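Local coordinates for branched-chain phosphotransacylase (Enterococcus faecalis, PDB 1YCO), which probably transfers branched-chain acyl groups between coenzyme A and phosphate, at residues S10-L15 / E38-E43; F31-T36 / N44-V49. All blocks are in the same frame, centred on the assembly; numbering follows the deposited sequence.

Interaction 1: residues S10-L15 / E38-E43; sequences SQPEIL and ENLDTE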
ATOM      1  N   SER A  10     -19.460   0.792 -27.021  1.00 51.99           N
ATOM      2  CA  SER A  10     -20.852   1.156 -27.233  1.00 53.54           C
ATOM      3  C   SER A  10     -21.668   0.834 -25.984  1.00 53.48           C
ATOM      4  O   SER A  10     -22.557  -0.015 -26.013  1.00 54.51           O
ATOM      5  CB  SER A  10     -21.418   0.419 -28.438  1.00 54.74           C
ATOM      6  OG  SER A  10     -22.705   0.918 -28.745  1.00 57.62           O
ATOM      7  N   GLN A  11     -21.364   1.536 -24.895  1.00 53.25           N
ATOM      8  CA  GLN A  11     -22.035   1.324 -23.619  1.00 54.16           C
ATOM      9  C   GLN A  11     -22.434   2.647 -22.965  1.00 54.46           C
ATOM     10  O   GLN A  11     -21.712   3.640 -23.066  1.00 55.28           O
ATOM     11  CB  GLN A  11     -21.099   0.561 -22.686  1.00 54.42           C
ATOM     12  CG  GLN A  11     -20.417  -0.623 -23.352  1.00 53.65           C
ATOM     13  CD  GLN A  11     -21.366  -1.778 -23.624  1.00 56.49           C
ATOM     14  OE1 GLN A  11     -20.976  -2.794 -24.199  1.00 57.76           O
ATOM     15  NE2 GLN A  11     -22.617  -1.630 -23.207  1.00 56.98           N
ATOM     16  N   PRO A  12     -23.584   2.676 -22.267  1.00 55.07           N
ATOM     17  CA  PRO A  12     -24.003   3.931 -21.629  1.00 55.40           C
ATOM     18  C   PRO A  12     -22.947   4.483 -20.669  1.00 54.77           C
ATOM     19  O   PRO A  12     -22.895   5.689 -20.411  1.00 54.61           O
ATOM     20  CB  PRO A  12     -25.315   3.548 -20.938  1.00 55.59           C
ATOM     21  CG  PRO A  12     -25.106   2.112 -20.587  1.00 54.74           C
ATOM     22  CD  PRO A  12     -24.438   1.553 -21.836  1.00 55.27           C
ATOM     23  N   GLU A  13     -22.100   3.593 -20.159  1.00 54.48           N
ATOM     24  CA  GLU A  13     -21.024   3.988 -19.252  1.00 54.31           C
ATOM     25  C   GLU A  13     -19.938   4.710 -20.068  1.00 53.18           C
ATOM     26  O   GLU A  13     -19.415   5.746 -19.648  1.00 53.39           O
ATOM     27  CB  GLU A  13     -20.416   2.761 -18.572  1.00 56.53           C
ATOM     28  CG  GLU A  13     -21.429   1.796 -17.959  1.00 59.26           C
ATOM     29  CD  GLU A  13     -21.907   0.738 -18.938  1.00 61.43           C
ATOM     30  OE1 GLU A  13     -21.055   0.175 -19.663  1.00 61.37           O
ATOM     31  OE2 GLU A  13     -23.130   0.455 -18.967  1.00 62.81           O
ATOM     32  N   ILE A  14     -19.606   4.161 -21.235  1.00 49.74           N
ATOM     33  CA  ILE A  14     -18.606   4.774 -22.092  1.00 47.84           C
ATOM     34  C   ILE A  14     -19.174   6.068 -22.673  1.00 48.35           C
ATOM     35  O   ILE A  14     -18.460   7.060 -22.821  1.00 48.41           O
ATOM     36  CB  ILE A  14     -18.170   3.809 -23.245  1.00 46.06           C
ATOM     37  CG1 ILE A  14     -17.480   2.571 -22.666  1.00 47.98           C
ATOM     38  CG2 ILE A  14     -17.241   4.518 -24.214  1.00 43.68           C
ATOM     39  CD1 ILE A  14     -16.224   2.865 -21.824  1.00 45.46           C
ATOM     40  N   LEU A  15     -20.467   6.069 -22.975  1.00 48.55           N
ATOM     41  CA  LEU A  15     -21.119   7.255 -23.535  1.00 50.25           C
ATOM     42  C   LEU A  15     -20.971   8.462 -22.607  1.00 50.89           C
ATOM     43  O   LEU A  15     -20.725   9.582 -23.059  1.00 50.89           O
ATOM     44  CB  LEU A  15     -22.602   6.977 -23.769  1.00 51.47           C
ATOM     45  CG  LEU A  15     -23.315   8.007 -24.640  1.00 53.08           C
ATOM     46  CD1 LEU A  15     -22.770   7.951 -26.058  1.00 53.81           C
ATOM     47  CD2 LEU A  15     -24.801   7.715 -24.637  1.00 55.42           C
ATOM     48  N   GLU A  38     -25.380  -3.220 -29.827  1.00 54.67           N
ATOM     49  CA  GLU A  38     -25.939  -2.209 -30.725  1.00 55.86           C
ATOM     50  C   GLU A  38     -25.458  -0.810 -30.343  1.00 54.12           C
ATOM     51  O   GLU A  38     -24.944  -0.598 -29.249  1.00 53.46           O
ATOM     52  CB  GLU A  38     -27.475  -2.255 -30.713  1.00 58.42           C
ATOM     53  CG  GLU A  38     -28.133  -1.253 -31.681  1.00 61.14           C
ATOM     54  CD  GLU A  38     -27.767  -1.507 -33.150  1.00 62.64           C
ATOM     55  OE1 GLU A  38     -28.604  -2.084 -33.883  1.00 62.63           O
ATOM     56  OE2 GLU A  38     -26.642  -1.138 -33.561  1.00 60.79           O
ATOM     57  N   ASN A  39     -25.627   0.135 -31.261  1.00 52.45           N
ATOM     58  CA  ASN A  39     -25.205   1.505 -31.043  1.00 52.97           C
ATOM     59  C   ASN A  39     -26.142   2.276 -30.114  1.00 55.25           C
ATOM     60  O   ASN A  39     -27.363   2.123 -30.176  1.00 56.42           O
ATOM     61  CB  ASN A  39     -25.088   2.219 -32.387  1.00 50.85           C
ATOM     62  CG  ASN A  39     -24.583   3.628 -32.254  1.00 51.02           C
ATOM     63  OD1 ASN A  39     -23.902   3.969 -31.289  1.00 50.24           O
ATOM     64  ND2 ASN A  39     -24.903   4.463 -33.237  1.00 52.61           N
ATOM     65  N   LEU A  40     -25.561   3.102 -29.246  1.00 57.25           N
ATOM     66  CA  LEU A  40     -26.334   3.903 -28.293  1.00 58.83           C
ATOM     67  C   LEU A  40     -26.167   5.389 -28.598  1.00 60.10           C
ATOM     68  O   LEU A  40     -26.691   6.261 -27.898  1.00 61.04           O
ATOM     69  CB  LEU A  40     -25.868   3.599 -26.867  1.00 58.45           C
ATOM     70  CG  LEU A  40     -25.927   2.117 -26.467  1.00 58.54           C
ATOM     71  CD1 LEU A  40     -25.289   1.920 -25.102  1.00 57.78           C
ATOM     72  CD2 LEU A  40     -27.381   1.645 -26.456  1.00 57.93           C
ATOM     73  N   ASP A  41     -25.425   5.664 -29.661  1.00 61.29           N
ATOM     74  CA  ASP A  41     -25.173   7.026 -30.096  1.00 62.41           C
ATOM     75  C   ASP A  41     -26.356   7.575 -30.895  1.00 63.58           C
ATOM     76  O   ASP A  41     -26.756   7.006 -31.920  1.00 63.08           O
ATOM     77  CB  ASP A  41     -23.896   7.050 -30.942  1.00 63.30           C
ATOM     78  CG  ASP A  41     -23.635   8.395 -31.575  1.00 65.07           C
ATOM     79  OD1 ASP A  41     -23.546   9.394 -30.829  1.00 64.64           O
ATOM     80  OD2 ASP A  41     -23.522   8.449 -32.824  1.00 66.45           O
ATOM     81  N   THR A  42     -26.910   8.683 -30.403  1.00 64.48           N
ATOM     82  CA  THR A  42     -28.049   9.376 -31.020  1.00 63.73           C
ATOM     83  C   THR A  42     -27.631  10.783 -31.449  1.00 64.80           C
ATOM     84  O   THR A  42     -28.104  11.298 -32.462  1.00 65.34           O
ATOM     85  CB  THR A  42     -29.235   9.516 -30.028  1.00 63.38           C
ATOM     86  OG1 THR A  42     -29.832   8.231 -29.795  1.00 61.61           O
ATOM     87  CG2 THR A  42     -30.281  10.478 -30.581  1.00 62.44           C
ATOM     88  N   GLU A  43     -26.753  11.402 -30.661  1.00 64.52           N
ATOM     89  CA  GLU A  43     -26.270  12.749 -30.951  1.00 65.00           C
ATOM     90  C   GLU A  43     -25.100  12.696 -31.931  1.00 64.99           C
ATOM     91  O   GLU A  43     -24.372  13.676 -32.099  1.00 65.37           O
ATOM     92  CB  GLU A  43     -25.815  13.449 -29.664  1.00 65.81           C
ATOM     93  CG  GLU A  43     -25.636  14.962 -29.806  1.00 67.07           C
ATOM     94  CD  GLU A  43     -26.954  15.674 -30.051  1.00 69.55           C
ATOM     95  OE1 GLU A  43     -26.938  16.891 -30.362  1.00 71.07           O
ATOM     96  OE2 GLU A  43     -28.012  15.011 -29.927  1.00 69.53           O
TER

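Interaction 2: residues F31-T36 / N44-V49; sequences FIVFDT and NLWKYV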
ATOM      1  N   PHE A  31     -13.799  10.170 -31.448  1.00 48.00           N
ATOM      2  CA  PHE A  31     -13.959   8.824 -30.920  1.00 47.71           C
ATOM      3  C   PHE A  31     -14.505   7.839 -31.948  1.00 48.29           C
ATOM      4  O   PHE A  31     -15.444   8.138 -32.687  1.00 49.12           O
ATOM      5  CB  PHE A  31     -14.878   8.830 -29.693  1.00 48.14           C
ATOM      6  CG  PHE A  31     -14.314   9.577 -28.512  1.00 50.29           C
ATOM      7  CD1 PHE A  31     -14.625  10.919 -28.299  1.00 49.71           C
ATOM      8  CD2 PHE A  31     -13.455   8.940 -27.618  1.00 49.74           C
ATOM      9  CE1 PHE A  31     -14.093  11.614 -27.211  1.00 50.80           C
ATOM     10  CE2 PHE A  31     -12.920   9.628 -26.530  1.00 50.14           C
ATOM     11  CZ  PHE A  31     -13.239  10.969 -26.324  1.00 49.23           C
ATOM     12  N   ILE A  32     -13.894   6.663 -31.988  1.00 47.73           N
ATOM     13  CA  ILE A  32     -14.291   5.603 -32.894  1.00 47.37           C
ATOM     14  C   ILE A  32     -14.490   4.373 -32.019  1.00 47.68           C
ATOM     15  O   ILE A  32     -13.531   3.799 -31.505  1.00 47.27           O
ATOM     16  CB  ILE A  32     -13.197   5.354 -33.945  1.00 47.17           C
ATOM     17  CG1 ILE A  32     -12.956   6.641 -34.724  1.00 46.38           C
ATOM     18  CG2 ILE A  32     -13.610   4.230 -34.889  1.00 46.47           C
ATOM     19  CD1 ILE A  32     -11.843   6.549 -35.735  1.00 48.80           C
ATOM     20  N   VAL A  33     -15.745   3.981 -31.849  1.00 48.65           N
ATOM     21  CA  VAL A  33     -16.090   2.853 -31.004  1.00 49.65           C
ATOM     22  C   VAL A  33     -16.442   1.577 -31.753  1.00 49.83           C
ATOM     23  O   VAL A  33     -17.182   1.611 -32.734  1.00 51.11           O
ATOM     24  CB  VAL A  33     -17.298   3.203 -30.115  1.00 52.01           C
ATOM     25  CG1 VAL A  33     -17.653   2.020 -29.220  1.00 52.87           C
ATOM     26  CG2 VAL A  33     -16.989   4.443 -29.289  1.00 51.08           C
ATOM     27  N   PHE A  34     -15.925   0.453 -31.264  1.00 49.41           N
ATOM     28  CA  PHE A  34     -16.198  -0.853 -31.857  1.00 49.26           C
ATOM     29  C   PHE A  34     -16.890  -1.695 -30.795  1.00 49.94           C
ATOM     30  O   PHE A  34     -16.459  -1.717 -29.646  1.00 51.80           O
ATOM     31  CB  PHE A  34     -14.901  -1.564 -32.262  1.00 47.81           C
ATOM     32  CG  PHE A  34     -13.964  -0.721 -33.072  1.00 46.17           C
ATOM     33  CD1 PHE A  34     -13.222   0.288 -32.470  1.00 45.08           C
ATOM     34  CD2 PHE A  34     -13.794  -0.964 -34.431  1.00 46.82           C
ATOM     35  CE1 PHE A  34     -12.318   1.044 -33.208  1.00 45.88           C
ATOM     36  CE2 PHE A  34     -12.893  -0.212 -35.180  1.00 46.98           C
ATOM     37  CZ  PHE A  34     -12.151   0.793 -34.565  1.00 47.16           C
ATOM     38  N   ASP A  35     -17.955  -2.396 -31.162  1.00 49.74           N
ATOM     39  CA  ASP A  35     -18.648  -3.216 -30.177  1.00 50.61           C
ATOM     40  C   ASP A  35     -19.601  -4.211 -30.839  1.00 49.95           C
ATOM     41  O   ASP A  35     -20.088  -3.988 -31.948  1.00 48.77           O
ATOM     42  CB  ASP A  35     -19.439  -2.311 -29.213  1.00 51.30           C
ATOM     43  CG  ASP A  35     -19.632  -2.931 -27.827  1.00 52.71           C
ATOM     44  OD1 ASP A  35     -19.802  -4.169 -27.738  1.00 53.04           O
ATOM     45  OD2 ASP A  35     -19.634  -2.168 -26.829  1.00 51.97           O
ATOM     46  N   THR A  36     -19.857  -5.312 -30.148  1.00 50.00           N
ATOM     47  CA  THR A  36     -20.775  -6.316 -30.650  1.00 51.81           C
ATOM     48  C   THR A  36     -22.183  -5.900 -30.245  1.00 51.91           C
ATOM     49  O   THR A  36     -23.164  -6.399 -30.788  1.00 53.25           O
ATOM     50  CB  THR A  36     -20.466  -7.706 -30.062  1.00 52.48           C
ATOM     51  OG1 THR A  36     -20.280  -7.595 -28.644  1.00 54.74           O
ATOM     52  CG2 THR A  36     -19.210  -8.281 -30.697  1.00 52.90           C
ATOM     53  N   ASN A  44     -24.918  11.547 -32.572  1.00 64.00           N
ATOM     54  CA  ASN A  44     -23.830  11.370 -33.527  1.00 64.39           C
ATOM     55  C   ASN A  44     -22.438  11.696 -32.956  1.00 63.38           C
ATOM     56  O   ASN A  44     -21.526  12.058 -33.706  1.00 63.49           O
ATOM     57  CB  ASN A  44     -24.074  12.225 -34.770  1.00 64.75           C
ATOM     58  CG  ASN A  44     -24.182  11.391 -36.031  1.00 66.95           C
ATOM     59  OD1 ASN A  44     -23.382  10.471 -36.247  1.00 67.24           O
ATOM     60  ND2 ASN A  44     -25.164  11.713 -36.882  1.00 66.60           N
ATOM     61  N   LEU A  45     -22.281  11.564 -31.640  1.00 61.06           N
ATOM     62  CA  LEU A  45     -21.003  11.834 -30.978  1.00 59.71           C
ATOM     63  C   LEU A  45     -19.858  11.065 -31.663  1.00 60.10           C
ATOM     64  O   LEU A  45     -19.184  11.589 -32.552  1.00 60.36           O
ATOM     65  CB  LEU A  45     -21.077  11.432 -29.498  1.00 57.71           C
ATOM     66  CG  LEU A  45     -22.180  12.074 -28.647  1.00 57.56           C
ATOM     67  CD1 LEU A  45     -22.216  11.390 -27.291  1.00 57.62           C
ATOM     68  CD2 LEU A  45     -21.938  13.569 -28.490  1.00 55.69           C
ATOM     69  N   TRP A  46     -19.647   9.818 -31.247  1.00 58.11           N
ATOM     70  CA  TRP A  46     -18.594   8.985 -31.826  1.00 56.17           C
ATOM     71  C   TRP A  46     -18.989   8.402 -33.181  1.00 56.18           C
ATOM     72  O   TRP A  46     -20.063   8.686 -33.701  1.00 57.18           O
ATOM     73  CB  TRP A  46     -18.246   7.819 -30.886  1.00 54.48           C
ATOM     74  CG  TRP A  46     -19.395   6.888 -30.558  1.00 51.11           C
ATOM     75  CD1 TRP A  46     -20.299   6.349 -31.430  1.00 51.39           C
ATOM     76  CD2 TRP A  46     -19.733   6.368 -29.263  1.00 51.47           C
ATOM     77  NE1 TRP A  46     -21.179   5.529 -30.761  1.00 50.40           N
ATOM     78  CE2 TRP A  46     -20.856   5.522 -29.433  1.00 50.04           C
ATOM     79  CE3 TRP A  46     -19.197   6.535 -27.979  1.00 50.51           C
ATOM     80  CZ2 TRP A  46     -21.452   4.845 -28.364  1.00 49.88           C
ATOM     81  CZ3 TRP A  46     -19.789   5.861 -26.913  1.00 50.33           C
ATOM     82  CH2 TRP A  46     -20.908   5.025 -27.114  1.00 50.86           C
ATOM     83  N   LYS A  47     -18.096   7.579 -33.729  1.00 55.40           N
ATOM     84  CA  LYS A  47     -18.296   6.880 -34.993  1.00 55.39           C
ATOM     85  C   LYS A  47     -18.464   5.389 -34.676  1.00 55.92           C
ATOM     86  O   LYS A  47     -17.475   4.657 -34.571  1.00 57.81           O
ATOM     87  CB  LYS A  47     -17.080   7.065 -35.903  1.00 55.71           C
ATOM     88  CG  LYS A  47     -16.972   8.441 -36.574  1.00 58.66           C
ATOM     89  CD  LYS A  47     -17.754   8.537 -37.903  1.00 57.52           C
ATOM     90  CE  LYS A  47     -19.268   8.351 -37.723  1.00 57.89           C
ATOM     91  NZ  LYS A  47     -19.932   9.450 -36.942  1.00 55.89           N
ATOM     92  N   TYR A  48     -19.710   4.948 -34.515  1.00 53.74           N
ATOM     93  CA  TYR A  48     -20.023   3.550 -34.199  1.00 51.75           C
ATOM     94  C   TYR A  48     -19.614   2.571 -35.303  1.00 51.15           C
ATOM     95  O   TYR A  48     -19.720   2.879 -36.486  1.00 52.25           O
ATOM     96  CB  TYR A  48     -21.529   3.400 -33.939  1.00 50.05           C
ATOM     97  CG  TYR A  48     -21.973   1.976 -33.667  1.00 49.05           C
ATOM     98  CD1 TYR A  48     -21.702   1.357 -32.442  1.00 48.34           C
ATOM     99  CD2 TYR A  48     -22.647   1.237 -34.640  1.00 47.31           C
ATOM    100  CE1 TYR A  48     -22.093   0.037 -32.195  1.00 47.53           C
ATOM    101  CE2 TYR A  48     -23.039  -0.079 -34.403  1.00 46.95           C
ATOM    102  CZ  TYR A  48     -22.762  -0.674 -33.185  1.00 46.51           C
ATOM    103  OH  TYR A  48     -23.143  -1.975 -32.965  1.00 46.03           O
ATOM    104  N   VAL A  49     -19.137   1.394 -34.908  1.00 51.60           N
ATOM    105  CA  VAL A  49     -18.751   0.355 -35.862  1.00 52.32           C
ATOM    106  C   VAL A  49     -19.052  -1.031 -35.267  1.00 54.05           C
ATOM    107  O   VAL A  49     -18.382  -1.471 -34.329  1.00 54.80           O
ATOM    108  CB  VAL A  49     -17.243   0.409 -36.222  1.00 50.84           C
ATOM    109  CG1 VAL A  49     -16.922  -0.673 -37.241  1.00 47.60           C
ATOM    110  CG2 VAL A  49     -16.871   1.774 -36.778  1.00 50.12           C
TER

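Interaction 1: residues S10-L15 / E38-E43
S10 and L40 meet the opposite segment through their first torsions. S10 holds OG anti to its own N (chi1 -172°), which carries the hydroxyl out to the loop 38-43, and L40 sets CG anti to its carbonyl carbon (chi1 -56°), which extends the branch over the turn into helix 12-24. The hydroxyl donates to the backbone: S10 OG lies 2.8 Å from E38 O, tilted 33° from that carbonyl plane. A small hydroxyl suits this buried place, since OG also runs alongside the loop backbone, 3.4 Å from N39 CA. L40 brings one methyl, CD1, to the start of the helix, crossing the proline ring at 3.4 Å from P12 CD. The same CD1 sits near S10 O and Q11 CA, so a branched apolar side chain covers the backbone just where it turns helical. Q11 occupies the N-cap position of helix 12-24, and P12, which has no N-H to offer, fits the first turn of a helix. Further along, L15 CD2 approaches L40 O at 4.0 Å, a loose packing contact; the L15 side chain also rests on W46.

The loop opposite is shaped by an Asx turn: N39 OD1 accepts from D41 N at 2.8 Å, with the donor above the carbonyl plane, not on a lone pair. The same oxygen takes a second hydrogen bond from W46 NE1, which ties the turn to the indole. Just before it, E38 OE2 turns its anti lone pair to N39 N at 2.8 Å.

Interaction 2: residues F31-T36 / N44-V49
V33 sets a methyl over the indole of W46: CG2 stands over one face, offset toward the rim, and comes within 3.3 Å of W46 CE3. V33 CB lies 4.2 Å from the centroid of the five-membered ring, 13° off its normal, a CH-pi contact in which a compact branched residue presses on a broad flat one. At the base of the indole, W46 CB packs 3.7 Å from F31 CB. With CG between N and the carbonyl carbon (chi1 59°), the ring of W46 runs forward alongside strand 29-35, past F31, to V33.

These contacts flank the parallel pairing of strand 29-35 with strand 47-50, an edge strand, within this chain, of the five-stranded parallel sheet. K47 N donates to F31 O at 2.9 Å, V33 N reaches K47 O at 3.3 Å from above the carbonyl plane, and weak bonds V49 N to V33 O and D35 N to V49 O carry the ladder on. Across the sheet from the indole, F34 and V49 lie side by side, pointing the same way, with F34 CD2 4.1 Å from V49 CB; helix 54-66 packs on F34 through V57 and E60.

Farther out, V18 of helix 12-24 touches both F31 and W46. N37 secures the strand end twice, its O hydrogen-bonded to Y48 OH and its N to D35 OD1, while strand 2-7 pairs with I32 and F34 on the other edge of strand 29-35.

Overall arrangement
From the N terminus, strand 2-7 leads through S10 into helix 12-24, and the chain returns as strand 29-35, a beta-alpha-beta crossover. Interaction 1 closes the longer loop, bringing 38-43 back to the helix start after 22 intervening residues, which include most of helix 12-24 and all of strand 29-35. Interaction 2 closes a shorter connection, seven residues without helix or strand, when 44-49 lines up beside 31-36. The two loops cross, because their segments alternate along the chain, and their centres lie about 8 Å apart. Together they tie the start of helix 12-24, the loop after strand 29-35 and edge strand 47-50 into one edge of the parallel sheet.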